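Local coordinates for aldehyde dehydrogenase (Burkholderia thailandensis, PDB 5J6B), which is probably an NADP-dependent oxidoreductase that oxidises aldehydes to carboxylic acids, as in other members of the aldehyde dehydrogenase family, at residues Q297-H302 with P391-E396; Y276-L281 with E311-K316. All blocks are in the same frame, centred on the assembly; numbering follows the deposited sequence.

Contact 1 of 2, residues Q297-H302 with P391-E396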
# COMPACT_ATOMS: atom_id res chain seq x y z
N GLN A 297 -27.11 22.23 -6.13
CA GLN A 297 -27.80 23.14 -7.04
C GLN A 297 -29.00 22.51 -7.72
O GLN A 297 -29.98 23.21 -8.01
CB GLN A 297 -26.83 23.67 -8.10
CG GLN A 297 -27.44 24.75 -9.02
CD GLN A 297 -26.38 25.42 -9.88
OE1 GLN A 297 -25.25 25.63 -9.43
NE2 GLN A 297 -26.72 25.72 -11.12
N ARG A 298 -28.95 21.20 -7.96
CA ARG A 298 -30.00 20.49 -8.69
C ARG A 298 -30.48 19.31 -7.87
O ARG A 298 -29.67 18.50 -7.41
CB ARG A 298 -29.48 20.02 -10.05
CG ARG A 298 -28.92 21.15 -10.93
CD ARG A 298 -28.40 20.58 -12.25
NE ARG A 298 -27.10 19.91 -12.10
CZ ARG A 298 -26.72 18.83 -12.78
NH1 ARG A 298 -27.56 18.27 -13.65
NH2 ARG A 298 -25.52 18.30 -12.58
N ILE A 299 -31.79 19.20 -7.68
CA ILE A 299 -32.39 18.08 -6.96
C ILE A 299 -33.22 17.29 -7.95
O ILE A 299 -34.14 17.84 -8.56
CB ILE A 299 -33.25 18.56 -5.78
CG1 ILE A 299 -32.41 19.41 -4.82
CG2 ILE A 299 -33.88 17.35 -5.08
CD1 ILE A 299 -33.23 20.23 -3.83
N ILE A 300 -32.91 16.00 -8.09
CA ILE A 300 -33.50 15.11 -9.08
C ILE A 300 -34.22 14.01 -8.30
O ILE A 300 -33.58 13.09 -7.79
CB ILE A 300 -32.44 14.53 -10.03
CG1 ILE A 300 -31.65 15.66 -10.70
CG2 ILE A 300 -33.07 13.59 -11.07
CD1 ILE A 300 -30.32 15.21 -11.33
N ALA A 301 -35.54 14.12 -8.18
CA ALA A 301 -36.32 13.30 -7.25
C ALA A 301 -37.26 12.37 -8.00
O ALA A 301 -37.93 12.78 -8.95
CB ALA A 301 -37.13 14.18 -6.29
N HIS A 302 -37.34 11.12 -7.52
CA HIS A 302 -38.16 10.11 -8.17
C HIS A 302 -39.65 10.43 -8.01
O HIS A 302 -40.10 10.87 -6.94
CB HIS A 302 -37.86 8.72 -7.60
CG HIS A 302 -38.40 7.60 -8.45
ND1 HIS A 302 -39.71 7.18 -8.38
CD2 HIS A 302 -37.80 6.83 -9.38
CE1 HIS A 302 -39.89 6.19 -9.23
NE2 HIS A 302 -38.75 5.96 -9.86
N PRO A 391 -28.03 30.97 -2.94
CA PRO A 391 -29.01 30.16 -2.22
C PRO A 391 -30.21 29.74 -3.08
O PRO A 391 -31.37 29.95 -2.72
CB PRO A 391 -29.44 31.08 -1.08
CG PRO A 391 -29.34 32.47 -1.69
CD PRO A 391 -28.18 32.42 -2.65
N VAL A 392 -29.92 29.11 -4.21
CA VAL A 392 -30.95 28.69 -5.16
C VAL A 392 -30.76 27.20 -5.42
O VAL A 392 -29.63 26.74 -5.60
CB VAL A 392 -30.87 29.51 -6.47
CG1 VAL A 392 -31.76 28.89 -7.55
CG2 VAL A 392 -31.28 30.96 -6.23
N ALA A 393 -31.87 26.45 -5.41
CA ALA A 393 -31.86 25.06 -5.82
C ALA A 393 -33.02 24.81 -6.77
O ALA A 393 -34.05 25.49 -6.72
CB ALA A 393 -31.95 24.09 -4.62
N LEU A 394 -32.83 23.83 -7.66
CA LEU A 394 -33.77 23.51 -8.72
C LEU A 394 -34.26 22.08 -8.54
O LEU A 394 -33.44 21.17 -8.38
CB LEU A 394 -33.13 23.66 -10.10
CG LEU A 394 -32.15 24.82 -10.26
CD1 LEU A 394 -31.55 24.82 -11.66
CD2 LEU A 394 -32.85 26.15 -9.97
N LEU A 395 -35.57 21.89 -8.56
CA LEU A 395 -36.18 20.58 -8.35
C LEU A 395 -36.69 20.04 -9.68
O LEU A 395 -37.45 20.71 -10.38
CB LEU A 395 -37.32 20.69 -7.32
CG LEU A 395 -38.14 19.42 -7.03
CD1 LEU A 395 -37.29 18.28 -6.49
CD2 LEU A 395 -39.27 19.75 -6.06
N GLU A 396 -36.27 18.83 -10.04
CA GLU A 396 -36.79 18.17 -11.23
C GLU A 396 -37.14 16.73 -10.87
O GLU A 396 -36.73 16.20 -9.83
CB GLU A 396 -35.80 18.23 -12.41
CG GLU A 396 -34.48 17.49 -12.15
CD GLU A 396 -33.47 17.69 -13.28
OE1 GLU A 396 -32.37 18.26 -13.03
OE2 GLU A 396 -33.77 17.29 -14.42

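Contact 2 of 2, residues Y276-L281 with E311-K316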
# COMPACT_ATOMS: atom_id res chain seq x y z
N TYR A 276 -35.19 13.25 6.80
CA TYR A 276 -33.73 13.30 6.80
C TYR A 276 -33.20 13.80 5.46
O TYR A 276 -32.29 14.64 5.41
CB TYR A 276 -33.14 11.93 7.13
CG TYR A 276 -31.70 11.82 6.68
CD1 TYR A 276 -30.68 12.37 7.44
CD2 TYR A 276 -31.36 11.19 5.48
CE1 TYR A 276 -29.35 12.30 7.04
CE2 TYR A 276 -30.02 11.11 5.06
CZ TYR A 276 -29.03 11.67 5.84
OH TYR A 276 -27.71 11.62 5.44
N VAL A 277 -33.76 13.29 4.36
CA VAL A 277 -33.32 13.73 3.03
C VAL A 277 -33.53 15.23 2.86
O VAL A 277 -32.63 15.94 2.39
CB VAL A 277 -34.07 12.92 1.95
CG1 VAL A 277 -33.72 13.44 0.55
CG2 VAL A 277 -33.74 11.44 2.08
N VAL A 278 -34.69 15.74 3.27
CA VAL A 278 -34.99 17.16 3.13
C VAL A 278 -34.03 18.00 3.97
O VAL A 278 -33.56 19.06 3.53
CB VAL A 278 -36.46 17.44 3.48
CG1 VAL A 278 -36.72 18.94 3.67
CG2 VAL A 278 -37.35 16.86 2.38
N GLU A 279 -33.73 17.55 5.18
CA GLU A 279 -32.80 18.27 6.04
C GLU A 279 -31.42 18.39 5.37
O GLU A 279 -30.80 19.46 5.41
CB GLU A 279 -32.69 17.55 7.38
CG GLU A 279 -31.52 18.01 8.21
CD GLU A 279 -31.76 19.37 8.78
OE1 GLU A 279 -32.95 19.71 8.99
OE2 GLU A 279 -30.78 20.11 9.01
N ARG A 280 -30.94 17.30 4.76
CA ARG A 280 -29.63 17.33 4.12
C ARG A 280 -29.66 18.14 2.82
O ARG A 280 -28.70 18.86 2.52
CB ARG A 280 -29.14 15.90 3.86
CG ARG A 280 -28.91 15.10 5.14
CD ARG A 280 -28.03 15.89 6.13
NE ARG A 280 -26.64 15.89 5.69
CZ ARG A 280 -25.69 16.68 6.17
NH1 ARG A 280 -25.97 17.57 7.12
NH2 ARG A 280 -24.45 16.57 5.70
N LEU A 281 -30.75 18.06 2.06
CA LEU A 281 -30.88 18.88 0.86
C LEU A 281 -30.87 20.36 1.22
O LEU A 281 -30.15 21.15 0.60
CB LEU A 281 -32.17 18.53 0.11
CG LEU A 281 -32.28 17.17 -0.56
CD1 LEU A 281 -33.71 16.97 -1.09
CD2 LEU A 281 -31.24 17.04 -1.68
N GLU A 311 -43.38 19.07 -0.95
CA GLU A 311 -44.06 19.78 0.12
C GLU A 311 -43.14 19.99 1.31
O GLU A 311 -43.08 21.09 1.87
CB GLU A 311 -45.32 19.01 0.54
CG GLU A 311 -46.04 19.63 1.72
CD GLU A 311 -47.33 18.91 2.06
OE1 GLU A 311 -47.26 17.75 2.53
OE2 GLU A 311 -48.41 19.50 1.86
N LYS A 312 -42.41 18.95 1.71
CA LYS A 312 -41.48 19.08 2.84
C LYS A 312 -40.34 20.05 2.52
O LYS A 312 -39.87 20.78 3.41
CB LYS A 312 -40.92 17.71 3.22
CG LYS A 312 -41.87 16.79 3.99
CD LYS A 312 -41.37 15.32 3.92
CE LYS A 312 -42.38 14.34 4.51
NZ LYS A 312 -42.70 14.66 5.94
N LEU A 313 -39.88 20.05 1.27
CA LEU A 313 -38.74 20.90 0.92
C LEU A 313 -39.15 22.36 0.85
O LEU A 313 -38.40 23.25 1.30
CB LEU A 313 -38.13 20.44 -0.41
CG LEU A 313 -36.74 20.99 -0.69
CD1 LEU A 313 -35.79 20.63 0.44
CD2 LEU A 313 -36.24 20.45 -2.01
N ILE A 314 -40.33 22.64 0.30
CA ILE A 314 -40.85 24.00 0.32
C ILE A 314 -40.97 24.50 1.75
O ILE A 314 -40.53 25.61 2.08
CB ILE A 314 -42.19 24.07 -0.43
CG1 ILE A 314 -41.96 23.88 -1.94
CG2 ILE A 314 -42.90 25.40 -0.12
CD1 ILE A 314 -43.22 23.51 -2.72
N ALA A 315 -41.55 23.68 2.63
CA ALA A 315 -41.70 24.10 4.02
C ALA A 315 -40.35 24.31 4.68
O ALA A 315 -40.15 25.30 5.40
CB ALA A 315 -42.53 23.07 4.80
N LYS A 316 -39.40 23.39 4.45
CA LYS A 316 -38.08 23.54 5.05
C LYS A 316 -37.37 24.78 4.52
O LYS A 316 -36.74 25.52 5.28
CB LYS A 316 -37.24 22.29 4.77
CG LYS A 316 -35.85 22.31 5.41
CD LYS A 316 -35.93 22.18 6.92
CE LYS A 316 -34.54 22.27 7.54
NZ LYS A 316 -34.60 22.24 9.03
O HOH W 1 -31.32 22.68 9.14

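Contact 1 of 2, residues Q297-H302 with P391-E396
Ile299 and Leu394 meet backbone to backbone in a parallel pair of neighbouring strands, 298-302 and 392-396, in the mixed sheet of what is, by the family fold, the catalytic domain. Ile299 N reaches Leu394 O at 2.7 Å, and Ile299 O takes Glu396 N at 2.8 Å. Glu396 O then accepts Ala301 N. These three bonds are nearly straight. The bond at the start of the ladder is more bent: Leu394 N meets Gln297 O at 2.9 Å with 146° at the hydrogen.

The tight apolar side carries Ile299, Ala301, Ala393 and Leu395. Leu395 CD1 swings across to the other strand and lies 3.8 Å from Ile299 CG2, and it also touches Ala301 CB. At the other end of Ile299, CD1 meets Ala393 CB at 4.1 Å. Helices 274-286 and 303-319 cover this face.

The other face is more polar and only partly open to solvent, at Glu396. Leu394 packs here, its CG 3.5 Å from Gln297 O. Glu396 is turned (chi1 63°) to lay CG against Ile300 CG1 at 3.7 Å, and the chain extends beyond so that OE1 also touches CG1. The carboxylate is gripped from outside the pair, by a salt bridge from OE2 to Arg407 and a hydrogen bond from OE1 to Tyr384. Arg298 is held by the backbone carbonyls of Asn261, Arg407 and Val408, and by Tyr384 OH. Its NH1 comes to 4.8 Å from Glu396 OE1, too far for direct pairing, and Tyr384 OH bonds to both atoms.

Contact 2 of 2, residues Y276-L281 with E311-K316
Lys312 and Val278 begin this packing of two helices, 274-286 and 303-319, which approach to 9.6 Å between the axes of the short segments at an angle of 43°. Lys312 brings its CB to 3.8 Å from Val278 CG2, the two side chains crossing at about a right angle. Only the root of the lysine takes part. Its chain then leads away, and NZ forms a salt bridge with Asp275, just ahead of the segment 276-281. The carbonyl of Lys312 also lies against Val278, with O 3.7 Å from CG1.

Leu313 follows on the buried side. Its CG is anti to the backbone N (chi1 -164°), which carries CD1 over to the facing helix. There Leu313 CD1 rests 3.8 Å from Val278 CG1. More loosely, Leu313 CD1 lies 4.2 Å from Leu281 CB.

Lys316 comes one turn after Lys312. Its CB packs at 3.6 Å on Val278 CG1, so this one methyl touches Lys312, Leu313 and Lys316 together. Beyond CG the chain bends, then runs extended to Glu279 at the solvent edge. NZ donates to Glu279 OE1 at 3.0 Å, on the syn side and 19° out of the carboxylate plane, in a salt bridge. A water donates to Glu279 OE2 at 2.6 Å. It ties OE2 to the lysine only indirectly, because its bond to NZ is weak.

The far side of helix 274-286 faces the second subunit, where Tyr276 hydrogen-bonds to Arg483 of that chain. Inward from the polar edge, Leu281 and Leu313 both lie on Ile299 of strand 298-302, and Leu281 also reaches Phe420 of strand 416-420.

The centres of contacts 1 and 2 are 11 Å apart, on the same side of the chain's centre. Their segments alternate along the chain: 276-281, 297-302, 311-316, then 391-396. Strand 263-266, helix 274-286 and strand 298-302 make a beta-alpha-beta crossover, and helix 303-319 follows directly. Contact 2 therefore joins the helices before and after the strand that contact 1 pairs with strand 392-398. Both helices cover one face of the sheet in the probable catalytic domain. The contacts meet at Ile299, whose CD1 lies 3.5 Å from Leu313 CD2. In contact 1 the Gln297 side chain lies about 9 Å from the bound NADPH, without touching it.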